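Long-range contacts in rhamnosidase B (Bacillus sp., PDB 2OKX), which hydrolyses terminal alpha-L-rhamnose residues from rhamnosides, probably with inversion at the anomeric carbon as in other family 78 glycoside hydrolases: residues L198-L203 and Y525-T530; G444-G449 and T557-E562; P690-V695 and I752-R757. All coordinates share one frame; numbering follows the deposited sequence. Where two conformers were deposited one is given.

Contact 1: L198-L203 and Y525-T530; sequences LTEEKL and YIRQST
K202 lies across the ring of Y525. Its chain is fully extended, with CG anti to the backbone N (chi1 -173°), and this carries K202 CE over the ring centre, 3.7 Å from the Y525 centroid. That is a CH-pi contact. K202 NZ stands higher over the same face and slightly off centre, 4.5 Å from the centroid of the Y525 ring, in cation-pi geometry. The ammonium group also makes a salt bridge to E523, consistent with a lysine end held by two partners.

R527 is on the same face of the sheet. Its chain bends at chi3, and R527 NE donates to E200 OE1 at 2.8 Å, a salt bridge. The carboxylate oxygen sits almost in the guanidinium plane and accepts with its anti lone pair. The two planar groups are nevertheless turned 59° from each other. The other oxygen of E200 pairs with R61.

L203 and Q528 meet on the reverse face, where L203 CD1 rests 3.8 Å from Q528 CB. The amide oxygen of Q528 is bound by R447.

An antiparallel backbone ladder underlies these pairs. E201 with Q528 and L203 with I526 are hydrogen-bonded pairs, and K202 with R527 is the non-hydrogen-bonded pair between them. Beyond the strand ends T199 closes a small ring with T530: T199 N gives to T530 O at 2.8 Å, and T530 N gives to T199 OG1 at 3.0 Å.

The short strand 201-203 thus borders strand 520-528. Strand 450-457 pairs with 520-528 as well, and V498 of strand 493-498 packs against Y525 and R527.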
ATOM      1  N   LEU A 198      16.397  -4.708  -2.554  1.00 19.05           N
ATOM      2  CA  LEU A 198      15.725  -3.605  -3.226  1.00 20.02           C
ATOM      3  C   LEU A 198      16.728  -2.533  -3.630  1.00 20.20           C
ATOM      4  O   LEU A 198      17.861  -2.498  -3.144  1.00 19.91           O
ATOM      5  CB  LEU A 198      14.659  -2.984  -2.312  1.00 19.41           C
ATOM      6  CG  LEU A 198      13.559  -3.900  -1.753  1.00 20.75           C
ATOM      7  CD1 LEU A 198      12.461  -3.045  -1.124  1.00 19.41           C
ATOM      8  CD2 LEU A 198      12.975  -4.760  -2.865  1.00 19.23           C
ATOM      9  N   THR A 199      16.306  -1.660  -4.533  1.00 19.83           N
ATOM     10  CA  THR A 199      17.162  -0.578  -4.982  1.00 18.50           C
ATOM     11  C   THR A 199      17.043   0.541  -3.964  1.00 18.55           C
ATOM     12  O   THR A 199      16.209   0.501  -3.069  1.00 17.77           O
ATOM     13  CB  THR A 199      16.678   0.025  -6.318  1.00 18.00           C
ATOM     14  OG1 THR A 199      15.450   0.726  -6.088  1.00 18.63           O
ATOM     15  CG2 THR A 199      16.442  -1.050  -7.357  1.00 18.16           C
ATOM     16  N   GLU A 200      17.902   1.536  -4.103  1.00 19.47           N
ATOM     17  CA  GLU A 200      17.838   2.724  -3.277  1.00 20.67           C
ATOM     18  C   GLU A 200      18.671   3.740  -4.034  1.00 20.78           C
ATOM     19  O   GLU A 200      19.900   3.708  -3.998  1.00 19.08           O
ATOM     20  CB  GLU A 200      18.373   2.497  -1.857  1.00 19.92           C
ATOM     21  CG  GLU A 200      18.184   3.747  -0.982  1.00 23.11           C
ATOM     22  CD  GLU A 200      18.016   3.453   0.507  1.00 24.85           C
ATOM     23  OE1 GLU A 200      18.264   4.370   1.316  1.00 23.46           O
ATOM     24  OE2 GLU A 200      17.621   2.322   0.869  1.00 24.38           O
ATOM     25  N   GLU A 201      17.992   4.612  -4.772  1.00 21.49           N
ATOM     26  CA  GLU A 201      18.696   5.611  -5.552  1.00 22.54           C
ATOM     27  C   GLU A 201      18.225   7.015  -5.244  1.00 21.52           C
ATOM     28  O   GLU A 201      17.027   7.314  -5.226  1.00 19.22           O
ATOM     29  CB  GLU A 201      18.596   5.312  -7.058  1.00 27.63           C
ATOM     30  CG  GLU A 201      17.233   5.453  -7.695  1.00 29.16           C
ATOM     31  CD  GLU A 201      17.222   5.003  -9.161  1.00 30.90           C
ATOM     32  OE1 GLU A 201      17.951   5.586  -9.991  1.00 32.24           O
ATOM     33  OE2 GLU A 201      16.476   4.058  -9.487  1.00 30.46           O
ATOM     34  N   LYS A 202      19.201   7.870  -4.985  1.00 20.94           N
ATOM     35  CA  LYS A 202      18.947   9.257  -4.654  1.00 20.56           C
ATOM     36  C   LYS A 202      18.498  10.003  -5.895  1.00 19.47           C
ATOM     37  O   LYS A 202      19.222  10.072  -6.888  1.00 16.90           O
ATOM     38  CB  LYS A 202      20.220   9.879  -4.091  1.00 21.50           C
ATOM     39  CG  LYS A 202      20.066  11.280  -3.560  1.00 21.86           C
ATOM     40  CD  LYS A 202      21.377  11.718  -2.932  1.00 22.31           C
ATOM     41  CE  LYS A 202      21.290  13.112  -2.340  1.00 21.38           C
ATOM     42  NZ  LYS A 202      22.579  13.458  -1.673  1.00 22.96           N
ATOM     43  N   LEU A 203      17.289  10.541  -5.833  1.00 18.37           N
ATOM     44  CA  LEU A 203      16.726  11.296  -6.941  1.00 19.29           C
ATOM     45  C   LEU A 203      16.327  12.677  -6.446  1.00 19.25           C
ATOM     46  O   LEU A 203      15.686  12.810  -5.402  1.00 19.60           O
ATOM     47  CB  LEU A 203      15.501  10.571  -7.509  1.00 17.99           C
ATOM     48  CG  LEU A 203      15.759   9.178  -8.084  1.00 18.45           C
ATOM     49  CD1 LEU A 203      14.438   8.542  -8.503  1.00 17.11           C
ATOM     50  CD2 LEU A 203      16.720   9.287  -9.267  1.00 17.02           C
ATOM     51  N   TYR A 525      15.383  15.659  -1.126  1.00 19.20           N
ATOM     52  CA  TYR A 525      15.299  14.646  -2.170  1.00 18.36           C
ATOM     53  C   TYR A 525      14.610  13.400  -1.645  1.00 18.37           C
ATOM     54  O   TYR A 525      14.158  13.358  -0.501  1.00 18.29           O
ATOM     55  CB  TYR A 525      16.712  14.259  -2.603  1.00 19.15           C
ATOM     56  CG  TYR A 525      17.552  13.778  -1.435  1.00 20.84           C
ATOM     57  CD1 TYR A 525      18.292  14.675  -0.660  1.00 20.93           C
ATOM     58  CD2 TYR A 525      17.544  12.435  -1.056  1.00 19.91           C
ATOM     59  CE1 TYR A 525      18.998  14.244   0.470  1.00 19.72           C
ATOM     60  CE2 TYR A 525      18.240  11.996   0.066  1.00 20.38           C
ATOM     61  CZ  TYR A 525      18.964  12.905   0.825  1.00 21.20           C
ATOM     62  OH  TYR A 525      19.635  12.465   1.943  1.00 21.61           O
ATOM     63  N   ILE A 526      14.537  12.380  -2.491  1.00 17.74           N
ATOM     64  CA  ILE A 526      13.951  11.116  -2.082  1.00 17.32           C
ATOM     65  C   ILE A 526      14.872   9.995  -2.521  1.00 17.08           C
ATOM     66  O   ILE A 526      15.477  10.062  -3.592  1.00 16.84           O
ATOM     67  CB  ILE A 526      12.543  10.877  -2.700  1.00 17.25           C
ATOM     68  CG1 ILE A 526      11.921   9.628  -2.067  1.00 15.59           C
ATOM     69  CG2 ILE A 526      12.640  10.698  -4.231  1.00 15.66           C
ATOM     70  CD1 ILE A 526      10.468   9.371  -2.452  1.00 14.07           C
ATOM     71  N   ARG A 527      15.028   8.988  -1.671  1.00 17.16           N
ATOM     72  CA  ARG A 527      15.835   7.842  -2.044  1.00 18.64           C
ATOM     73  C   ARG A 527      14.782   6.839  -2.479  1.00 18.87           C
ATOM     74  O   ARG A 527      14.162   6.164  -1.651  1.00 19.58           O
ATOM     75  CB  ARG A 527      16.655   7.324  -0.852  1.00 19.07           C
ATOM     76  CG  ARG A 527      17.714   8.324  -0.370  1.00 20.55           C
ATOM     77  CD  ARG A 527      18.566   7.775   0.776  1.00 19.34           C
ATOM     78  NE  ARG A 527      19.417   6.673   0.339  1.00 19.97           N
ATOM     79  CZ  ARG A 527      20.550   6.817  -0.342  1.00 19.81           C
ATOM     80  NH1 ARG A 527      20.995   8.027  -0.667  1.00 19.25           N
ATOM     81  NH2 ARG A 527      21.232   5.745  -0.717  1.00 21.21           N
ATOM     82  N   GLN A 528      14.539   6.782  -3.784  1.00 19.94           N
ATOM     83  CA  GLN A 528      13.539   5.869  -4.323  1.00 17.66           C
ATOM     84  C   GLN A 528      13.980   4.438  -4.094  1.00 17.56           C
ATOM     85  O   GLN A 528      15.163   4.119  -4.215  1.00 17.68           O
ATOM     86  CB  GLN A 528      13.322   6.124  -5.820  1.00 17.52           C
ATOM     87  CG  GLN A 528      12.301   5.189  -6.458  1.00 18.93           C
ATOM     88  CD  GLN A 528      11.814   5.699  -7.797  1.00 20.62           C
ATOM     89  OE1 GLN A 528      11.108   6.704  -7.870  1.00 19.91           O
ATOM     90  NE2 GLN A 528      12.199   5.018  -8.865  1.00 21.25           N
ATOM     91  N   SER A 529      13.024   3.577  -3.764  1.00 17.53           N
ATOM     92  CA  SER A 529      13.322   2.177  -3.491  1.00 18.14           C
ATOM     93  C   SER A 529      12.260   1.242  -4.052  1.00 17.40           C
ATOM     94  O   SER A 529      11.092   1.336  -3.685  1.00 17.90           O
ATOM     95  CB  SER A 529      13.436   1.960  -1.978  1.00 19.10           C
ATOM     96  OG  SER A 529      13.585   0.582  -1.672  1.00 19.38           O
ATOM     97  N   THR A 530      12.669   0.341  -4.942  1.00 16.95           N
ATOM     98  CA  THR A 530      11.746  -0.624  -5.529  1.00 16.72           C
ATOM     99  C   THR A 530      12.462  -1.947  -5.738  1.00 16.07           C
ATOM    100  O   THR A 530      13.663  -2.064  -5.505  1.00 16.38           O
ATOM    101  CB  THR A 530      11.234  -0.176  -6.920  1.00 17.79           C
ATOM    102  OG1 THR A 530      12.293  -0.310  -7.879  1.00 16.49           O
ATOM    103  CG2 THR A 530      10.776   1.281  -6.891  1.00 16.85           C
TER

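Contact 2: G444-G449 and T557-E562; sequences GAERSG and TRLCME
One water ties S448 to the end of the helix that carries L559. S448 OG donates to the water at 2.6 Å. The water then donates to L559 O at 2.7 Å and to E562 OE1, also at 2.7 Å. Three groups therefore fix its place in a buried contact. S448 OG is held a second time by R502, and E562 has a salt bridge from R65 through its other oxygen. The water takes up the carbonyl of L559, the last helical residue; the chain leaves helical geometry at C560.

The direct contact is made by the fork of L559. Its CG is anti to the carbonyl carbon (chi1 -60°), and both methyls reach the strand. L559 CD1 touches E446 O at 3.4 Å and lies 3.6 Å from E446 CG. L559 CD2 turns to the backbone further on, 3.9 Å from S448 N. That amide is buried here and has no polar partner in the model. E446 O, by contrast, accepts a hydrogen bond from H555, one helical turn before L559.

The contact joins the concanavalin-like domain to the six-hairpin glycosidase domain, which is helical. Strand 446-448 pairs with strand 503-505, while R447 and L559 both touch strand 520-528. Helix 544-559 ends beside strand 446-448, with L559 directed at it, and helix 577-590 packs on the side chains of T557, C560 and M561.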
ATOM      1  N   GLY A 444       8.047  15.669  -9.855  1.00 15.38           N
ATOM      2  CA  GLY A 444       7.896  15.562 -11.300  1.00 16.91           C
ATOM      3  C   GLY A 444       7.027  14.374 -11.672  1.00 18.52           C
ATOM      4  O   GLY A 444       6.435  14.319 -12.751  1.00 19.98           O
ATOM      5  N   ALA A 445       6.956  13.417 -10.757  1.00 16.23           N
ATOM      6  CA  ALA A 445       6.160  12.217 -10.946  1.00 16.70           C
ATOM      7  C   ALA A 445       6.013  11.547  -9.596  1.00 17.42           C
ATOM      8  O   ALA A 445       6.707  11.887  -8.639  1.00 16.46           O
ATOM      9  CB  ALA A 445       6.852  11.266 -11.924  1.00 16.85           C
ATOM     10  N   GLU A 446       5.101  10.595  -9.516  1.00 17.17           N
ATOM     11  CA  GLU A 446       4.903   9.860  -8.287  1.00 16.77           C
ATOM     12  C   GLU A 446       6.196   9.088  -8.042  1.00 17.39           C
ATOM     13  O   GLU A 446       6.849   8.649  -8.991  1.00 15.95           O
ATOM     14  CB  GLU A 446       3.741   8.879  -8.457  1.00 18.06           C
ATOM     15  CG  GLU A 446       3.413   8.037  -7.231  1.00 19.07           C
ATOM     16  CD  GLU A 446       2.208   8.558  -6.465  1.00 20.33           C
ATOM     17  OE1 GLU A 446       1.700   7.822  -5.589  1.00 20.00           O
ATOM     18  OE2 GLU A 446       1.768   9.697  -6.735  1.00 21.31           O
ATOM     19  N   ARG A 447       6.588   8.963  -6.778  1.00 13.77           N
ATOM     20  CA  ARG A 447       7.767   8.188  -6.422  1.00 15.55           C
ATOM     21  C   ARG A 447       7.469   7.475  -5.105  1.00 16.65           C
ATOM     22  O   ARG A 447       6.479   7.777  -4.435  1.00 15.69           O
ATOM     23  CB  ARG A 447       9.019   9.073  -6.308  1.00 16.16           C
ATOM     24  CG  ARG A 447       9.500   9.624  -7.662  1.00 17.26           C
ATOM     25  CD  ARG A 447      10.966  10.040  -7.637  1.00 19.33           C
ATOM     26  NE  ARG A 447      11.419  10.600  -8.913  1.00 18.69           N
ATOM     27  CZ  ARG A 447      11.559   9.909 -10.045  1.00 21.20           C
ATOM     28  NH1 ARG A 447      11.288   8.612 -10.087  1.00 17.56           N
ATOM     29  NH2 ARG A 447      11.977  10.521 -11.146  1.00 19.74           N
ATOM     30  N   SER A 448       8.304   6.509  -4.753  1.00 15.71           N
ATOM     31  CA  SER A 448       8.108   5.751  -3.526  1.00 17.26           C
ATOM     32  C   SER A 448       9.465   5.543  -2.885  1.00 16.06           C
ATOM     33  O   SER A 448      10.384   5.015  -3.515  1.00 17.41           O
ATOM     34  CB  SER A 448       7.461   4.398  -3.844  1.00 17.03           C
ATOM     35  OG  SER A 448       7.312   3.597  -2.685  1.00 18.88           O
ATOM     36  N   GLY A 449       9.602   5.963  -1.635  1.00 15.69           N
ATOM     37  CA  GLY A 449      10.883   5.794  -0.982  1.00 14.59           C
ATOM     38  C   GLY A 449      11.087   6.566   0.302  1.00 16.62           C
ATOM     39  O   GLY A 449      10.134   6.907   1.011  1.00 17.43           O
ATOM     40  N   THR A 557       3.793   0.204 -12.320  1.00 15.50           N
ATOM     41  CA  THR A 557       4.212  -1.151 -11.982  1.00 15.95           C
ATOM     42  C   THR A 557       5.497  -1.132 -11.167  1.00 15.22           C
ATOM     43  O   THR A 557       5.620  -1.846 -10.178  1.00 16.94           O
ATOM     44  CB  THR A 557       4.404  -1.980 -13.264  1.00 16.05           C
ATOM     45  OG1 THR A 557       3.183  -1.957 -14.012  1.00 15.64           O
ATOM     46  CG2 THR A 557       4.765  -3.434 -12.926  1.00 14.03           C
ATOM     47  N   ARG A 558       6.446  -0.304 -11.584  1.00 15.42           N
ATOM     48  CA  ARG A 558       7.716  -0.168 -10.881  1.00 17.14           C
ATOM     49  C   ARG A 558       7.485   0.221  -9.418  1.00 17.81           C
ATOM     50  O   ARG A 558       8.017  -0.414  -8.507  1.00 19.32           O
ATOM     51  CB  ARG A 558       8.572   0.887 -11.589  0.53 18.26           C
ATOM     52  CG  ARG A 558       9.945   1.154 -10.995  0.53 18.40           C
ATOM     53  CD  ARG A 558      10.818   1.825 -12.052  0.53 18.23           C
ATOM     54  NE  ARG A 558      10.089   2.879 -12.759  0.53 19.79           N
ATOM     55  CZ  ARG A 558      10.347   3.261 -14.007  0.53 17.83           C
ATOM     56  NH1 ARG A 558      11.319   2.672 -14.692  0.53 19.00           N
ATOM     57  NH2 ARG A 558       9.627   4.220 -14.575  0.53 14.47           N
ATOM     58  N   LEU A 559       6.683   1.259  -9.199  1.00 16.91           N
ATOM     59  CA  LEU A 559       6.422   1.741  -7.845  1.00 17.20           C
ATOM     60  C   LEU A 559       5.602   0.790  -6.981  1.00 18.12           C
ATOM     61  O   LEU A 559       5.588   0.915  -5.753  1.00 18.34           O
ATOM     62  CB  LEU A 559       5.732   3.108  -7.892  1.00 17.51           C
ATOM     63  CG  LEU A 559       6.474   4.254  -8.581  1.00 15.93           C
ATOM     64  CD1 LEU A 559       5.678   5.530  -8.358  1.00 15.49           C
ATOM     65  CD2 LEU A 559       7.892   4.405  -8.023  1.00 16.09           C
ATOM     66  N   CYS A 560       4.915  -0.152  -7.615  1.00 16.26           N
ATOM     67  CA  CYS A 560       4.112  -1.119  -6.885  1.00 17.66           C
ATOM     68  C   CYS A 560       4.841  -2.446  -6.747  1.00 18.07           C
ATOM     69  O   CYS A 560       4.221  -3.484  -6.521  1.00 17.77           O
ATOM     70  CB  CYS A 560       2.765  -1.333  -7.573  1.00 16.66           C
ATOM     71  SG  CYS A 560       1.671   0.096  -7.427  1.00 18.79           S
ATOM     72  N   MET A 561       6.161  -2.401  -6.903  1.00 18.45           N
ATOM     73  CA  MET A 561       6.994  -3.586  -6.754  1.00 18.56           C
ATOM     74  C   MET A 561       8.023  -3.298  -5.664  1.00 19.78           C
ATOM     75  O   MET A 561       9.018  -2.609  -5.901  1.00 19.29           O
ATOM     76  CB  MET A 561       7.698  -3.931  -8.074  1.00 19.49           C
ATOM     77  CG  MET A 561       6.781  -4.550  -9.126  1.00 18.61           C
ATOM     78  SD  MET A 561       7.558  -4.799 -10.749  1.00 20.39           S
ATOM     79  CE  MET A 561       8.534  -6.281 -10.453  1.00 18.34           C
ATOM     80  N   GLU A 562       7.751  -3.794  -4.459  1.00 20.30           N
ATOM     81  CA  GLU A 562       8.653  -3.628  -3.319  1.00 20.03           C
ATOM     82  C   GLU A 562       9.218  -5.026  -3.086  1.00 21.12           C
ATOM     83  O   GLU A 562       9.626  -5.688  -4.037  1.00 22.11           O
ATOM     84  CB  GLU A 562       7.872  -3.160  -2.083  1.00 20.25           C
ATOM     85  CG  GLU A 562       7.117  -1.845  -2.279  1.00 20.60           C
ATOM     86  CD  GLU A 562       6.440  -1.347  -1.011  1.00 23.04           C
ATOM     87  OE1 GLU A 562       5.755  -0.305  -1.084  1.00 19.24           O
ATOM     88  OE2 GLU A 562       6.589  -1.989   0.055  1.00 19.62           O
TER
HETATM   89  O   HOH W   1       5.988   1.418  -3.152  1.00 18.45           O

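Contact 3: P690-V695 and I752-R757; sequences PNEGIV and IHADGR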
ATOM      1  N   PRO A 690     -23.913  -8.171  -2.915  1.00 40.18           N
ATOM      2  CA  PRO A 690     -24.086  -8.167  -1.459  1.00 40.68           C
ATOM      3  C   PRO A 690     -23.243  -9.220  -0.752  1.00 41.86           C
ATOM      4  O   PRO A 690     -22.899 -10.248  -1.332  1.00 41.04           O
ATOM      5  CB  PRO A 690     -25.579  -8.426  -1.299  1.00 41.64           C
ATOM      6  CG  PRO A 690     -25.854  -9.376  -2.430  1.00 41.07           C
ATOM      7  CD  PRO A 690     -25.107  -8.725  -3.581  1.00 40.60           C
ATOM      8  N   ASN A 691     -22.907  -8.956   0.506  1.00 44.08           N
ATOM      9  CA  ASN A 691     -22.128  -9.902   1.293  1.00 47.08           C
ATOM     10  C   ASN A 691     -23.070 -11.055   1.613  1.00 47.72           C
ATOM     11  O   ASN A 691     -22.715 -11.989   2.331  1.00 48.33           O
ATOM     12  CB  ASN A 691     -21.658  -9.250   2.594  1.00 49.59           C
ATOM     13  CG  ASN A 691     -20.843  -7.998   2.358  1.00 52.75           C
ATOM     14  OD1 ASN A 691     -19.761  -8.046   1.776  1.00 55.71           O
ATOM     15  ND2 ASN A 691     -21.362  -6.862   2.811  1.00 55.60           N
ATOM     16  N   GLU A 692     -24.274 -10.969   1.053  1.00 48.54           N
ATOM     17  CA  GLU A 692     -25.337 -11.945   1.255  1.00 50.56           C
ATOM     18  C   GLU A 692     -25.126 -13.361   0.741  1.00 49.13           C
ATOM     19  O   GLU A 692     -24.397 -14.144   1.343  1.00 50.50           O
ATOM     20  CB  GLU A 692     -26.647 -11.407   0.674  1.00 53.09           C
ATOM     21  CG  GLU A 692     -27.182 -10.174   1.384  1.00 57.91           C
ATOM     22  CD  GLU A 692     -28.486  -9.688   0.787  1.00 60.06           C
ATOM     23  OE1 GLU A 692     -29.030  -8.675   1.275  1.00 62.13           O
ATOM     24  OE2 GLU A 692     -28.964 -10.323  -0.175  1.00 60.62           O
ATOM     25  N   GLY A 693     -25.770 -13.691  -0.375  1.00 47.51           N
ATOM     26  CA  GLY A 693     -25.672 -15.043  -0.890  1.00 45.05           C
ATOM     27  C   GLY A 693     -24.947 -15.362  -2.180  1.00 42.19           C
ATOM     28  O   GLY A 693     -23.721 -15.426  -2.214  1.00 42.72           O
ATOM     29  N   ILE A 694     -25.719 -15.580  -3.241  1.00 40.61           N
ATOM     30  CA  ILE A 694     -25.182 -15.955  -4.545  1.00 38.43           C
ATOM     31  C   ILE A 694     -24.810 -14.795  -5.464  1.00 35.81           C
ATOM     32  O   ILE A 694     -25.670 -14.204  -6.116  1.00 35.04           O
ATOM     33  CB  ILE A 694     -26.182 -16.864  -5.298  1.00 38.20           C
ATOM     34  CG1 ILE A 694     -26.618 -18.017  -4.393  1.00 40.08           C
ATOM     35  CG2 ILE A 694     -25.540 -17.422  -6.558  1.00 38.70           C
ATOM     36  CD1 ILE A 694     -27.685 -18.904  -5.004  1.00 39.25           C
ATOM     37  N   VAL A 695     -23.519 -14.482  -5.517  1.00 33.96           N
ATOM     38  CA  VAL A 695     -23.035 -13.409  -6.378  1.00 31.90           C
ATOM     39  C   VAL A 695     -22.513 -14.061  -7.658  1.00 30.48           C
ATOM     40  O   VAL A 695     -21.598 -14.885  -7.623  1.00 30.11           O
ATOM     41  CB  VAL A 695     -21.913 -12.607  -5.688  1.00 32.05           C
ATOM     42  CG1 VAL A 695     -21.459 -11.466  -6.586  1.00 30.30           C
ATOM     43  CG2 VAL A 695     -22.419 -12.065  -4.353  1.00 31.30           C
ATOM     44  N   ILE A 752     -28.307 -13.268  -6.443  1.00 37.62           N
ATOM     45  CA  ILE A 752     -29.525 -13.778  -5.832  1.00 39.49           C
ATOM     46  C   ILE A 752     -29.300 -13.481  -4.355  1.00 39.80           C
ATOM     47  O   ILE A 752     -28.388 -14.031  -3.733  1.00 39.52           O
ATOM     48  CB  ILE A 752     -29.693 -15.303  -6.016  1.00 38.72           C
ATOM     49  CG1 ILE A 752     -29.972 -15.630  -7.483  1.00 39.21           C
ATOM     50  CG2 ILE A 752     -30.840 -15.805  -5.141  1.00 39.73           C
ATOM     51  CD1 ILE A 752     -30.201 -17.109  -7.747  1.00 38.74           C
ATOM     52  N   HIS A 753     -30.117 -12.592  -3.807  1.00 40.94           N
ATOM     53  CA  HIS A 753     -29.997 -12.199  -2.412  1.00 42.63           C
ATOM     54  C   HIS A 753     -30.271 -13.332  -1.431  1.00 43.62           C
ATOM     55  O   HIS A 753     -30.761 -14.395  -1.810  1.00 44.21           O
ATOM     56  CB  HIS A 753     -30.927 -11.018  -2.145  1.00 41.94           C
ATOM     57  CG  HIS A 753     -30.527  -9.773  -2.874  1.00 43.34           C
ATOM     58  ND1 HIS A 753     -29.533  -8.932  -2.422  1.00 42.39           N
ATOM     59  CD2 HIS A 753     -30.956  -9.251  -4.048  1.00 42.57           C
ATOM     60  CE1 HIS A 753     -29.368  -7.946  -3.285  1.00 42.68           C
ATOM     61  NE2 HIS A 753     -30.218  -8.117  -4.281  1.00 43.20           N
ATOM     62  N   ALA A 754     -29.938 -13.093  -0.167  1.00 44.58           N
ATOM     63  CA  ALA A 754     -30.126 -14.079   0.885  1.00 45.97           C
ATOM     64  C   ALA A 754     -31.572 -14.559   0.991  1.00 46.68           C
ATOM     65  O   ALA A 754     -31.819 -15.743   1.208  1.00 47.60           O
ATOM     66  CB  ALA A 754     -29.665 -13.503   2.220  1.00 45.98           C
ATOM     67  N   ASP A 755     -32.521 -13.641   0.836  1.00 47.40           N
ATOM     68  CA  ASP A 755     -33.935 -13.992   0.925  1.00 48.14           C
ATOM     69  C   ASP A 755     -34.448 -14.632  -0.358  1.00 48.45           C
ATOM     70  O   ASP A 755     -35.653 -14.823  -0.529  1.00 48.91           O
ATOM     71  CB  ASP A 755     -34.775 -12.754   1.262  1.00 48.54           C
ATOM     72  CG  ASP A 755     -34.625 -11.645   0.238  1.00 49.82           C
ATOM     73  OD1 ASP A 755     -35.308 -10.608   0.384  1.00 49.51           O
ATOM     74  OD2 ASP A 755     -33.823 -11.807  -0.707  1.00 49.25           O
ATOM     75  N   GLY A 756     -33.527 -14.961  -1.260  1.00 47.98           N
ATOM     76  CA  GLY A 756     -33.908 -15.588  -2.513  1.00 46.15           C
ATOM     77  C   GLY A 756     -34.316 -14.603  -3.589  1.00 46.10           C
ATOM     78  O   GLY A 756     -34.620 -15.000  -4.712  1.00 45.73           O
ATOM     79  N   ARG A 757     -34.325 -13.317  -3.254  1.00 45.85           N
ATOM     80  CA  ARG A 757     -34.703 -12.298  -4.223  1.00 46.51           C
ATOM     81  C   ARG A 757     -33.656 -12.158  -5.325  1.00 46.31           C
ATOM     82  O   ARG A 757     -32.506 -11.797  -5.067  1.00 45.66           O
ATOM     83  CB  ARG A 757     -34.904 -10.947  -3.529  1.00 47.78           C
ATOM     84  CG  ARG A 757     -35.335  -9.834  -4.474  1.00 50.14           C
ATOM     85  CD  ARG A 757     -35.701  -8.564  -3.719  1.00 53.43           C
ATOM     86  NE  ARG A 757     -34.556  -7.961  -3.042  1.00 55.26           N
ATOM     87  CZ  ARG A 757     -33.520  -7.413  -3.670  1.00 56.29           C
ATOM     88  NH1 ARG A 757     -33.481  -7.389  -4.996  1.00 56.31           N
ATOM     89  NH2 ARG A 757     -32.522  -6.885  -2.971  1.00 55.59           N
TER
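I694 and I752 form the close-packed end of this contact. Their side chains run side by side in the same direction, with I694 CB 3.9 Å from I752 CB. Both chains are extended past CG1, and I694 CD1 and I752 CD1 stay 4.1 Å apart. The backbones form an antiparallel hydrogen-bonded pair: I752 N gives to I694 O at 2.8 Å, and I694 N gives to I752 O at 3.1 Å. Each donor lies in the plane of the carbonyl it meets.

The other end is polar and looser. E692 OE2, whose position is doubtful because it sits too close to H753 CB, is modelled at the edge of the H753 ring and accepts from H753 ND1 and A754 N. P690 CG stands 3.7 Å from H753 ND1. A754, D755 and G756 are exposed on a type I turn. There D755 OD2 accepts from R757 N at 3.0 Å, an Asx turn.

Strand 694-695 forms one border of a small antiparallel sheet, with 747-752 in the middle and 741-742 beyond. Helix 696-715 starts directly after V695, its N-cap residue.

Overall arrangement
Contacts 1 and 2 are neighbours, with centres 9 Å apart, and both involve the concanavalin-like region. They touch where S529 N of contact 1 meets S448 O of contact 2. Their segments alternate along the chain. Contact 2 is buried and rests on one leucine and one water. Contact 1 is partly buried and combines a strand ladder with charged side chains. Contact 3 stands apart, its centre about 39 Å from that of contact 2 and about 48 Å from that of contact 1. It lies wholly within the helical domain, far from the chain centre. It pairs a short strand with the end of strand 747-752, and an exposed turn follows.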